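Local coordinates for serine protease inhibitor infestin (Triatoma infestans, PDB 2ERW), which inhibits the blood-clotting protease factor XIIa through this Kazal-type domain, infestin 4, which forms one piece of a longer secreted protein, at residues Cys6-Asn11 / Asn25-Asn30; Pro14-Asp19 / Lys41-Gly46; Gly20-Asn25 / Gly46-Ser51. All coordinates share one frame; numbering follows the deposited sequence. Where two conformers were deposited one is given.

Contact 1: residues Cys6-Asn11 / Asn25-Asn30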
ATOM      1  N   CYS A   6       7.247  -8.149  -6.460  0.75 27.68           N
ATOM      2  CA  CYS A   6       7.954  -7.513  -5.349  0.75 27.33           C
ATOM      3  C   CYS A   6       9.246  -6.835  -5.769  0.75 26.18           C
ATOM      4  O   CYS A   6      10.007  -6.331  -4.944  0.75 26.59           O
ATOM      5  CB  CYS A   6       8.202  -8.535  -4.257  0.75 27.33           C
ATOM      6  SG  CYS A   6       6.637  -9.109  -3.636  0.75 30.11           S
ATOM      7  N   ALA A   7       9.458  -6.808  -7.071  1.00 25.10           N
ATOM      8  CA  ALA A   7      10.542  -6.065  -7.653  1.00 23.74           C
ATOM      9  C   ALA A   7      10.010  -4.659  -7.788  1.00 21.96           C
ATOM     10  O   ALA A   7       9.378  -4.330  -8.783  1.00 22.38           O
ATOM     11  CB  ALA A   7      10.870  -6.627  -9.002  1.00 24.43           C
ATOM     12  N   CYS A   8      10.217  -3.848  -6.762  1.00 20.27           N
ATOM     13  CA  CYS A   8       9.699  -2.485  -6.776  1.00 19.53           C
ATOM     14  C   CYS A   8      10.761  -1.536  -6.340  1.00 19.24           C
ATOM     15  O   CYS A   8      11.618  -1.875  -5.527  1.00 20.54           O
ATOM     16  CB  CYS A   8       8.551  -2.332  -5.807  1.00 19.55           C
ATOM     17  SG  CYS A   8       7.182  -3.398  -6.130  1.00 21.21           S
ATOM     18  N   PHE A   9      10.702  -0.330  -6.881  1.00 18.26           N
ATOM     19  CA  PHE A   9      11.498   0.744  -6.344  1.00 19.34           C
ATOM     20  C   PHE A   9      10.776   1.326  -5.163  1.00 19.65           C
ATOM     21  O   PHE A   9       9.640   0.993  -4.910  1.00 20.14           O
ATOM     22  CB  PHE A   9      11.786   1.785  -7.415  1.00 18.97           C
ATOM     23  CG  PHE A   9      12.769   1.303  -8.414  1.00 19.88           C
ATOM     24  CD1 PHE A   9      14.037   0.931  -8.007  1.00 20.33           C
ATOM     25  CD2 PHE A   9      12.409   1.165  -9.741  1.00 20.13           C
ATOM     26  CE1 PHE A   9      14.950   0.442  -8.911  1.00 19.71           C
ATOM     27  CE2 PHE A   9      13.327   0.691 -10.669  1.00 20.49           C
ATOM     28  CZ  PHE A   9      14.593   0.337 -10.251  1.00 20.97           C
ATOM     29  N   ARG A  10      11.466   2.186  -4.427  1.00 21.20           N
ATOM     30  CA  ARG A  10      10.885   2.697  -3.192  1.00 22.01           C
ATOM     31  C   ARG A  10      10.228   4.048  -3.353  1.00 22.29           C
ATOM     32  O   ARG A  10       9.764   4.613  -2.380  1.00 22.72           O
ATOM     33  CB  ARG A  10      11.948   2.752  -2.098  1.00 23.57           C
ATOM     34  CG  ARG A  10      12.461   1.371  -1.702  1.00 26.52           C
ATOM     35  CD  ARG A  10      13.467   1.459  -0.582  1.00 31.84           C
ATOM     36  NE  ARG A  10      14.065   0.152  -0.305  0.75 34.11           N
ATOM     37  CZ  ARG A  10      15.267  -0.232  -0.732  0.75 35.50           C
ATOM     38  NH1 ARG A  10      16.019   0.588  -1.457  0.75 36.12           N
ATOM     39  NH2 ARG A  10      15.725  -1.439  -0.427  0.75 37.14           N
ATOM     40  N   ASN A  11      10.165   4.560  -4.577  1.00 21.82           N
ATOM     41  CA  ASN A  11       9.582   5.864  -4.796  1.00 22.27           C
ATOM     42  C   ASN A  11       8.267   5.984  -4.073  1.00 22.06           C
ATOM     43  O   ASN A  11       7.408   5.106  -4.163  1.00 22.97           O
ATOM     44  CB  ASN A  11       9.292   6.065  -6.264  1.00 23.27           C
ATOM     45  CG  ASN A  11      10.497   5.957  -7.108  1.00 26.05           C
ATOM     46  OD1 ASN A  11      11.288   5.032  -6.988  1.00 25.95           O
ATOM     47  ND2 ASN A  11      10.654   6.918  -8.006  1.00 31.51           N
ATOM     48  N   ASN A  25       4.049   2.378  -2.570  1.00 20.70           N
ATOM     49  CA  ASN A  25       3.659   2.690  -3.920  1.00 20.71           C
ATOM     50  C   ASN A  25       2.823   1.535  -4.392  1.00 20.01           C
ATOM     51  O   ASN A  25       2.708   0.523  -3.715  1.00 20.33           O
ATOM     52  CB  ASN A  25       4.855   3.008  -4.819  1.00 20.61           C
ATOM     53  CG  ASN A  25       5.895   1.912  -4.830  1.00 20.79           C
ATOM     54  OD1 ASN A  25       5.583   0.734  -4.981  1.00 20.58           O
ATOM     55  ND2 ASN A  25       7.148   2.308  -4.742  1.00 21.22           N
ATOM     56  N   PRO A  26       2.146   1.710  -5.514  1.00 20.07           N
ATOM     57  CA  PRO A  26       1.319   0.627  -5.986  1.00 20.17           C
ATOM     58  C   PRO A  26       2.066  -0.651  -6.270  1.00 19.74           C
ATOM     59  O   PRO A  26       1.522  -1.723  -6.087  1.00 20.38           O
ATOM     60  CB  PRO A  26       0.699   1.193  -7.268  1.00 20.52           C
ATOM     61  CG  PRO A  26       0.650   2.660  -6.975  1.00 21.63           C
ATOM     62  CD  PRO A  26       1.910   2.971  -6.238  1.00 21.25           C
ATOM     63  N   CYS A  27       3.308  -0.544  -6.725  1.00 20.16           N
ATOM     64  CA  CYS A  27       4.063  -1.748  -6.949  1.00 20.35           C
ATOM     65  C   CYS A  27       4.172  -2.527  -5.654  1.00 20.39           C
ATOM     66  O   CYS A  27       3.971  -3.731  -5.621  1.00 20.45           O
ATOM     67  CB  CYS A  27       5.421  -1.369  -7.507  1.00 20.42           C
ATOM     68  SG  CYS A  27       6.438  -2.770  -7.930  1.00 20.45           S
ATOM     69  N   MET A  28       4.469  -1.827  -4.569  1.00 20.04           N
ATOM     70  CA  MET A  28       4.593  -2.512  -3.301  1.00 20.54           C
ATOM     71  C   MET A  28       3.276  -3.058  -2.822  1.00 20.27           C
ATOM     72  O   MET A  28       3.252  -4.096  -2.204  1.00 20.87           O
ATOM     73  CB  MET A  28       5.151  -1.566  -2.265  1.00 20.78           C
ATOM     74  CG  MET A  28       6.512  -1.138  -2.659  1.00 22.33           C
ATOM     75  SD  MET A  28       7.690  -2.373  -2.251  0.34 23.14           S
ATOM     76  CE  MET A  28       9.191  -1.397  -2.244  0.34 20.64           C
ATOM     77  N   LEU A  29       2.177  -2.381  -3.115  1.00 20.51           N
ATOM     78  CA  LEU A  29       0.889  -2.958  -2.770  1.00 20.70           C
ATOM     79  C   LEU A  29       0.695  -4.243  -3.534  1.00 21.69           C
ATOM     80  O   LEU A  29       0.254  -5.243  -2.971  1.00 21.75           O
ATOM     81  CB  LEU A  29      -0.222  -1.956  -3.101  1.00 21.13           C
ATOM     82  CG  LEU A  29      -1.611  -2.449  -2.706  1.00 21.55           C
ATOM     83  CD1 LEU A  29      -2.449  -1.284  -2.285  1.00 22.93           C
ATOM     84  CD2 LEU A  29      -2.291  -3.207  -3.839  1.00 22.68           C
ATOM     85  N   ASN A  30       1.028  -4.233  -4.817  1.00 21.41           N
ATOM     86  CA  ASN A  30       0.855  -5.447  -5.573  1.00 22.47           C
ATOM     87  C   ASN A  30       1.730  -6.558  -5.050  1.00 23.04           C
ATOM     88  O   ASN A  30       1.327  -7.719  -4.991  1.00 22.92           O
ATOM     89  CB  ASN A  30       1.155  -5.242  -7.031  1.00 23.15           C
ATOM     90  CG  ASN A  30       0.877  -6.487  -7.810  1.00 26.00           C
ATOM     91  OD1 ASN A  30      -0.267  -6.940  -7.869  1.00 29.90           O
ATOM     92  ND2 ASN A  30       1.924  -7.110  -8.322  1.00 27.43           N
TER

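Contact 2: residues Pro14-Asp19 / Lys41-Gly46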
ATOM      1  N   PRO A  14       2.254   6.954  -2.064  1.00 21.81           N
ATOM      2  CA  PRO A  14       1.506   6.203  -1.075  1.00 21.65           C
ATOM      3  C   PRO A  14       0.080   5.912  -1.477  1.00 23.78           C
ATOM      4  O   PRO A  14      -0.587   6.715  -2.092  1.00 22.01           O
ATOM      5  CB  PRO A  14       1.487   7.102   0.150  1.00 22.29           C
ATOM      6  CG  PRO A  14       1.652   8.497  -0.430  1.00 22.14           C
ATOM      7  CD  PRO A  14       2.619   8.303  -1.585  1.00 21.40           C
ATOM      8  N   VAL A  15      -0.282   4.660  -1.266  1.00 21.65           N
ATOM      9  CA  VAL A  15      -1.638   4.231  -1.563  1.00 21.85           C
ATOM     10  C   VAL A  15      -2.133   3.417  -0.406  1.00 21.31           C
ATOM     11  O   VAL A  15      -1.353   2.845   0.343  1.00 21.83           O
ATOM     12  CB  VAL A  15      -1.718   3.432  -2.882  1.00 22.01           C
ATOM     13  CG1 VAL A  15      -1.369   4.323  -4.037  1.00 23.03           C
ATOM     14  CG2 VAL A  15      -0.777   2.228  -2.877  1.00 23.27           C
ATOM     15  N   CYS A  16      -3.441   3.367  -0.275  1.00 21.18           N
ATOM     16  CA  CYS A  16      -4.039   2.738   0.862  1.00 21.62           C
ATOM     17  C   CYS A  16      -4.648   1.446   0.431  1.00 21.30           C
ATOM     18  O   CYS A  16      -5.468   1.418  -0.479  1.00 21.34           O
ATOM     19  CB  CYS A  16      -5.088   3.665   1.429  1.00 21.99           C
ATOM     20  SG  CYS A  16      -5.925   2.956   2.838  1.00 21.91           S
ATOM     21  N   GLY A  17      -4.250   0.372   1.095  1.00 21.01           N
ATOM     22  CA  GLY A  17      -4.766  -0.939   0.789  1.00 21.34           C
ATOM     23  C   GLY A  17      -6.065  -1.239   1.503  1.00 21.64           C
ATOM     24  O   GLY A  17      -6.414  -0.633   2.519  1.00 22.06           O
ATOM     25  N   SER A  18      -6.758  -2.234   0.978  1.00 20.86           N
ATOM     26  CA  SER A  18      -7.998  -2.665   1.558  1.00 21.18           C
ATOM     27  C   SER A  18      -7.787  -3.300   2.925  1.00 21.67           C
ATOM     28  O   SER A  18      -8.746  -3.531   3.654  1.00 22.32           O
ATOM     29  CB  SER A  18      -8.652  -3.665   0.620  1.00 21.74           C
ATOM     30  OG  SER A  18      -7.761  -4.716   0.313  1.00 21.57           O
ATOM     31  N   ASP A  19      -6.536  -3.585   3.265  1.00 22.01           N
ATOM     32  CA  ASP A  19      -6.196  -4.058   4.593  1.00 22.52           C
ATOM     33  C   ASP A  19      -6.017  -2.926   5.589  1.00 22.53           C
ATOM     34  O   ASP A  19      -5.693  -3.164   6.761  1.00 23.11           O
ATOM     35  CB  ASP A  19      -4.929  -4.917   4.541  1.00 21.20           C
ATOM     36  CG  ASP A  19      -3.743  -4.189   3.950  1.00 22.26           C
ATOM     37  OD1 ASP A  19      -3.877  -3.042   3.493  1.00 21.33           O
ATOM     38  OD2 ASP A  19      -2.659  -4.789   3.972  1.00 21.96           O
ATOM     39  N   LYS A  41      -6.426  -4.964  -2.205  1.00 21.06           N
ATOM     40  CA  LYS A  41      -6.742  -4.044  -3.280  1.00 21.61           C
ATOM     41  C   LYS A  41      -6.312  -2.662  -2.903  1.00 21.56           C
ATOM     42  O   LYS A  41      -6.251  -2.302  -1.744  1.00 21.45           O
ATOM     43  CB  LYS A  41      -8.248  -3.987  -3.505  1.00 22.76           C
ATOM     44  CG  LYS A  41      -8.877  -5.322  -3.875  1.00 25.77           C
ATOM     45  CD  LYS A  41      -8.436  -5.729  -5.267  1.00 30.12           C
ATOM     46  CE  LYS A  41      -9.384  -6.748  -5.882  0.75 32.56           C
ATOM     47  NZ  LYS A  41      -8.966  -6.995  -7.290  0.75 34.86           N
ATOM     48  N   LEU A  42      -6.045  -1.868  -3.923  1.00 21.35           N
ATOM     49  CA  LEU A  42      -5.719  -0.478  -3.737  1.00 21.27           C
ATOM     50  C   LEU A  42      -7.037   0.250  -3.627  1.00 21.45           C
ATOM     51  O   LEU A  42      -7.811   0.300  -4.591  1.00 22.25           O
ATOM     52  CB  LEU A  42      -4.910  -0.004  -4.934  1.00 20.98           C
ATOM     53  CG  LEU A  42      -4.143   1.289  -4.771  1.00 21.44           C
ATOM     54  CD1 LEU A  42      -3.265   1.415  -5.979  1.00 22.58           C
ATOM     55  CD2 LEU A  42      -5.061   2.495  -4.655  1.00 24.16           C
ATOM     56  N   VAL A  43      -7.319   0.787  -2.451  1.00 21.72           N
ATOM     57  CA  VAL A  43      -8.618   1.406  -2.241  1.00 22.16           C
ATOM     58  C   VAL A  43      -8.653   2.898  -2.465  1.00 21.28           C
ATOM     59  O   VAL A  43      -9.666   3.432  -2.910  1.00 21.22           O
ATOM     60  CB  VAL A  43      -9.239   0.999  -0.886  1.00 23.74           C
ATOM     61  CG1 VAL A  43      -9.362  -0.503  -0.799  0.75 25.47           C
ATOM     62  CG2 VAL A  43      -8.473   1.530   0.247  0.75 24.84           C
ATOM     63  N   HIS A  44      -7.558   3.581  -2.172  1.00 21.24           N
ATOM     64  CA  HIS A  44      -7.495   4.972  -2.543  1.00 20.96           C
ATOM     65  C   HIS A  44      -6.081   5.437  -2.596  1.00 20.94           C
ATOM     66  O   HIS A  44      -5.197   4.833  -2.011  1.00 21.03           O
ATOM     67  CB  HIS A  44      -8.350   5.862  -1.626  1.00 21.43           C
ATOM     68  CG  HIS A  44      -7.890   5.933  -0.202  1.00 20.66           C
ATOM     69  ND1 HIS A  44      -6.789   6.664   0.192  1.00 21.76           N
ATOM     70  CD2 HIS A  44      -8.422   5.410   0.927  1.00 21.03           C
ATOM     71  CE1 HIS A  44      -6.666   6.592   1.509  1.00 22.13           C
ATOM     72  NE2 HIS A  44      -7.641   5.833   1.976  1.00 21.51           N
ATOM     73  N   GLU A  45      -5.879   6.519  -3.314  1.00 20.67           N
ATOM     74  CA  GLU A  45      -4.615   7.146  -3.390  1.00 20.61           C
ATOM     75  C   GLU A  45      -4.279   7.761  -2.052  1.00 21.19           C
ATOM     76  O   GLU A  45      -5.166   8.196  -1.323  1.00 21.19           O
ATOM     77  CB  GLU A  45      -4.692   8.231  -4.455  1.00 21.03           C
ATOM     78  CG  GLU A  45      -3.347   8.697  -4.916  1.00 19.90           C
ATOM     79  CD  GLU A  45      -2.670   7.634  -5.720  1.00 21.47           C
ATOM     80  OE1 GLU A  45      -3.436   6.739  -6.127  1.00 24.31           O
ATOM     81  OE2 GLU A  45      -1.425   7.713  -5.888  1.00 21.46           O
ATOM     82  N   GLY A  46      -2.999   7.836  -1.765  1.00 20.84           N
ATOM     83  CA  GLY A  46      -2.550   8.485  -0.547  1.00 21.17           C
ATOM     84  C   GLY A  46      -2.478   7.502   0.583  1.00 22.05           C
ATOM     85  O   GLY A  46      -2.897   6.358   0.472  1.00 22.12           O
TER
HETATM   86  O   HOH W   1       0.012   8.673  -3.846  1.00 11.63           O

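Contact 3: residues Gly20-Asn25 / Gly46-Ser51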
ATOM      1  N   GLY A  20      -6.222  -1.699   5.135  1.00 22.06           N
ATOM      2  CA  GLY A  20      -6.030  -0.562   6.007  1.00 22.81           C
ATOM      3  C   GLY A  20      -4.582  -0.185   6.193  1.00 22.85           C
ATOM      4  O   GLY A  20      -4.275   0.643   7.030  1.00 23.76           O
ATOM      5  N   LYS A  21      -3.698  -0.777   5.388  1.00 21.98           N
ATOM      6  CA  LYS A  21      -2.276  -0.485   5.465  1.00 22.34           C
ATOM      7  C   LYS A  21      -1.888   0.380   4.297  1.00 21.82           C
ATOM      8  O   LYS A  21      -2.333   0.166   3.178  1.00 21.76           O
ATOM      9  CB  LYS A  21      -1.471  -1.773   5.402  1.00 22.78           C
ATOM     10  CG  LYS A  21       0.014  -1.601   5.501  1.00 25.63           C
ATOM     11  CD  LYS A  21       0.690  -2.941   5.684  1.00 27.01           C
ATOM     12  CE  LYS A  21       2.186  -2.792   5.853  1.00 30.43           C
ATOM     13  NZ  LYS A  21       2.844  -4.059   6.264  0.50 29.09           N
ATOM     14  N   THR A  22      -1.040   1.361   4.554  1.00 21.23           N
ATOM     15  CA  THR A  22      -0.468   2.144   3.501  1.00 21.49           C
ATOM     16  C   THR A  22       0.655   1.384   2.863  1.00 21.09           C
ATOM     17  O   THR A  22       1.442   0.757   3.509  1.00 21.50           O
ATOM     18  CB  THR A  22       0.069   3.441   4.048  1.00 21.57           C
ATOM     19  OG1 THR A  22      -1.029   4.164   4.614  1.00 21.76           O
ATOM     20  CG2 THR A  22       0.715   4.267   2.963  1.00 23.10           C
ATOM     21  N   TYR A  23       0.687   1.443   1.546  1.00 21.19           N
ATOM     22  CA  TYR A  23       1.799   0.888   0.798  1.00 20.87           C
ATOM     23  C   TYR A  23       2.572   2.014   0.168  1.00 20.84           C
ATOM     24  O   TYR A  23       2.001   3.026  -0.242  1.00 21.65           O
ATOM     25  CB  TYR A  23       1.277  -0.111  -0.235  1.00 21.59           C
ATOM     26  CG  TYR A  23       0.777  -1.303   0.493  1.00 20.49           C
ATOM     27  CD1 TYR A  23       1.643  -2.326   0.815  1.00 21.27           C
ATOM     28  CD2 TYR A  23      -0.516  -1.369   0.951  1.00 20.79           C
ATOM     29  CE1 TYR A  23       1.230  -3.403   1.545  1.00 21.35           C
ATOM     30  CE2 TYR A  23      -0.953  -2.436   1.700  1.00 20.67           C
ATOM     31  CZ  TYR A  23      -0.069  -3.461   1.976  1.00 21.03           C
ATOM     32  OH  TYR A  23      -0.431  -4.539   2.725  1.00 21.95           O
ATOM     33  N   GLY A  24       3.871   1.817   0.074  1.00 20.66           N
ATOM     34  CA  GLY A  24       4.732   2.890  -0.324  1.00 21.54           C
ATOM     35  C   GLY A  24       4.568   3.282  -1.754  1.00 21.02           C
ATOM     36  O   GLY A  24       4.949   4.378  -2.122  1.00 22.70           O
ATOM     37  N   ASN A  25       4.049   2.378  -2.570  1.00 20.70           N
ATOM     38  CA  ASN A  25       3.659   2.690  -3.920  1.00 20.71           C
ATOM     39  C   ASN A  25       2.823   1.535  -4.392  1.00 20.01           C
ATOM     40  O   ASN A  25       2.708   0.523  -3.715  1.00 20.33           O
ATOM     41  CB  ASN A  25       4.855   3.008  -4.819  1.00 20.61           C
ATOM     42  CG  ASN A  25       5.895   1.912  -4.830  1.00 20.79           C
ATOM     43  OD1 ASN A  25       5.583   0.734  -4.981  1.00 20.58           O
ATOM     44  ND2 ASN A  25       7.148   2.308  -4.742  1.00 21.22           N
ATOM     45  N   GLY A  46      -2.999   7.836  -1.765  1.00 20.84           N
ATOM     46  CA  GLY A  46      -2.550   8.485  -0.547  1.00 21.17           C
ATOM     47  C   GLY A  46      -2.478   7.502   0.583  1.00 22.05           C
ATOM     48  O   GLY A  46      -2.897   6.358   0.472  1.00 22.12           O
ATOM     49  N   ARG A  47      -1.949   7.962   1.703  1.00 21.79           N
ATOM     50  CA  ARG A  47      -1.884   7.083   2.847  1.00 21.43           C
ATOM     51  C   ARG A  47      -3.258   6.742   3.363  1.00 22.10           C
ATOM     52  O   ARG A  47      -4.194   7.530   3.241  1.00 22.02           O
ATOM     53  CB  ARG A  47      -1.125   7.749   3.989  1.00 22.03           C
ATOM     54  CG  ARG A  47       0.248   8.233   3.603  1.00 21.81           C
ATOM     55  CD  ARG A  47       1.096   8.449   4.858  1.00 21.07           C
ATOM     56  NE  ARG A  47       1.316   7.175   5.536  1.00 20.53           N
ATOM     57  CZ  ARG A  47       2.342   6.368   5.283  1.00 20.98           C
ATOM     58  NH1 ARG A  47       3.271   6.704   4.401  1.00 21.69           N
ATOM     59  NH2 ARG A  47       2.427   5.217   5.920  1.00 20.65           N
ATOM     60  N   CYS A  48      -3.371   5.574   3.989  1.00 21.86           N
ATOM     61  CA  CYS A  48      -4.579   5.292   4.712  1.00 22.35           C
ATOM     62  C   CYS A  48      -4.765   6.348   5.761  1.00 22.96           C
ATOM     63  O   CYS A  48      -3.810   6.919   6.262  1.00 22.18           O
ATOM     64  CB  CYS A  48      -4.516   3.935   5.360  1.00 22.72           C
ATOM     65  SG  CYS A  48      -4.420   2.619   4.165  1.00 22.96           S
ATOM     66  N   GLN A  49      -6.020   6.620   6.069  1.00 23.38           N
ATOM     67  CA  GLN A  49      -6.343   7.638   7.038  1.00 24.53           C
ATOM     68  C   GLN A  49      -6.310   7.031   8.426  1.00 24.18           C
ATOM     69  O   GLN A  49      -7.061   6.114   8.750  1.00 24.67           O
ATOM     70  CB  GLN A  49      -7.700   8.262   6.694  1.00 25.63           C
ATOM     71  CG  GLN A  49      -7.648   9.121   5.423  1.00 29.23           C
ATOM     72  CD  GLN A  49      -6.948  10.476   5.592  1.00 33.89           C
ATOM     73  OE1 GLN A  49      -6.124  10.873   4.755  1.00 37.01           O
ATOM     74  NE2 GLN A  49      -7.285  11.193   6.655  1.00 35.88           N
ATOM     75  N   ARG A  50      -5.405   7.547   9.255  1.00 23.18           N
ATOM     76  CA  ARG A  50      -5.329   7.170  10.642  1.00 23.13           C
ATOM     77  C   ARG A  50      -4.725   8.346  11.366  1.00 22.08           C
ATOM     78  O   ARG A  50      -3.525   8.598  11.311  1.00 20.80           O
ATOM     79  CB  ARG A  50      -4.509   5.899  10.846  1.00 23.94           C
ATOM     80  CG  ARG A  50      -4.616   5.338  12.253  0.75 26.86           C
ATOM     81  CD  ARG A  50      -3.922   3.988  12.328  0.75 31.49           C
ATOM     82  NE  ARG A  50      -3.838   3.483  13.694  0.75 34.91           N
ATOM     83  CZ  ARG A  50      -4.714   2.650  14.251  0.75 36.25           C
ATOM     84  NH1 ARG A  50      -5.763   2.211  13.565  0.75 38.28           N
ATOM     85  NH2 ARG A  50      -4.539   2.256  15.501  0.75 36.56           N
ATOM     86  N   SER A  51      -5.582   9.104  12.019  1.00 20.48           N
ATOM     87  CA  SER A  51      -5.143  10.314  12.654  1.00 20.47           C
ATOM     88  C   SER A  51      -4.043  10.013  13.656  1.00 19.39           C
ATOM     89  O   SER A  51      -4.075   8.999  14.355  1.00 19.93           O
ATOM     90  CB  SER A  51      -6.329  10.951  13.358  1.00 20.72           C
ATOM     91  OG  SER A  51      -6.805  10.081  14.364  0.75 22.67           O
TER

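Contact 1: residues Cys6-Asn11 / Asn25-Asn30
Asn-25 reaches across to the backbone of Cys6-Asn11 with ND2, and each N-H finds its own carbonyl: Phe-9 O lies 2.8 Å from ND2 on one side and Asn-11 O 2.9 Å from ND2 on the other. Both oxygens sit in the plane of the amide, but ND2 stands above the carbonyl plane of Phe-9 and is only slightly tilted from that of Asn-11. The other end of the amide faces the helix: Asn-25 OD1, as N-cap, accepts from Met-28 N at 2.8 Å, with the donor nearly in line with CG=OD1. CG sits between its own backbone N and carbonyl carbon (chi1 55°), which lets one amide serve loop and helix together. In Kazal inhibitors, an asparagine before the helix commonly braces the protease-binding loop in this way, and by family position Arg-10, between the two gripped carbonyls, is probably the P1 residue. Cut back to alanine, Asn-25 would lose its amide, which is likely to leave both carbonyls without their shared donor, the helix start uncapped and the loop freer to move. Further back along the loop, Cys-8 and Cys-27 point at each other and join through a disulfide with a chi3 of -82°. Ala-7 O comes in beside it, 3.4 Å from Cys-27 SG. Met-28, bent at its second torsion, lays its sulfur alongside this bridge, SD 3.7 Å from Cys-8 CB; this is one of two modelled conformers, so the packing is tentative. A second disulfide, from Cys-6 to Cys-31, ties the start of the loop to a later part of the same helix.

Contact 2: residues Pro14-Asp19 / Lys41-Gly46
Cys-16 and His-44 meet where the packing is tight. Cys-16 CB sits over one face of the imidazole, 3.5 Å from the His-44 ring centroid, in a CH-pi contact shifted toward the rim, while SG approaches more obliquely. His-44 ND1 donates an almost straight bond to Glu-45 O at 2.7 Å, with the acceptor in the ring plane, and this helps set the turn of the ring. The backbones close up here too: Cys-16 N gives to His-44 O at 2.9 Å, and Cys-16 O takes Val-43 N at 2.8 Å plus a weak second bond from His-44 N. On the other face of the sheet Val-15 crosses Leu-42 at about a right angle, its CB 3.7 Å from Leu-42 CG, and Leu-29 of helix 26-35 touches both side chains.

Backbone and hydroxyl bonds hold the ends. Ser-18 OG accepts from Lys-41 N at 2.9 Å, and Ser-18 N returns a bond to Lys-41 O; Pro-14 O accepts from Gly-46 N at 2.7 Å. The solvent side is looser: the Lys-41 amine leads away from the contact, the Glu-45 carboxylate passes Val-15 CG1, and a water donates to both Glu-45 OE2 and Pro-14 O.

Val-43 and His-44 both face Cys-16, so the antiparallel pairing contains a classic beta bulge, set in the short sheet beside one helix that characterises the Kazal fold.

Contact 3: residues Gly20-Asn25 / Gly46-Ser51
Thr-22 meets Arg-47 and Cys-48 with a different branch for each. The hydroxyl takes the hydrogen bond: Cys-48 N donates to Thr-22 OG1 at 2.8 Å, with an N-H...O angle of 152°. OG1 has a second partner in Glu-54, whose OE1 also takes a salt bridge from Arg-47 NE, so threonine and arginine share one carboxylate oxygen.

Van der Waals packing falls to the methyl. Held opposite the backbone N (chi1 -61° for the hydroxyl branch), Thr-22 CG2 lies over the centre of the Arg-47 guanidinium, 3.5 Å from CZ. The arginine, bent at its third torsion, crosses the threonine at about a right angle, and Tyr-12 OH is bonded to its NH1. A salt bridge at NE, a hydrogen bond at NH1 and a methyl over its face together probably restrict how the guanidinium can turn.

Sulfur contacts complete the set. Cys-48 SG nestles against the backbone of the turn, 3.4 Å from Lys-21 O and 3.5 Å from Gly-20 C.

Cys-48 is joined by disulfide to Cys-16 on strand 15-17, the antiparallel neighbour of strand 22-23, whereas Tyr-23 points away from the Gly46-Ser51 segment and packs on Leu-29 and Ala-32 of helix 26-35.

How the contacts relate
From the N terminus, the chain runs through Cys6-Asn11, forms strand 15-17, turns into strand 22-23 and enters helix 26-35; contact 1 closes this first loop by tying the incoming segment to the helix start. The chain then leaves the helix and returns along strand 15-17, where contact 2 closes a second loop that encloses the whole helix. Contact 3 closes the last, bringing the C-terminal part back to strand 22-23. None nests inside another: all three cross. Contacts 2 and 3 share Gly-46 and are joined by the Cys-16 to Cys-48 disulfide, while Leu-29 packs from the helix onto both, linking contact 1 to the sheet.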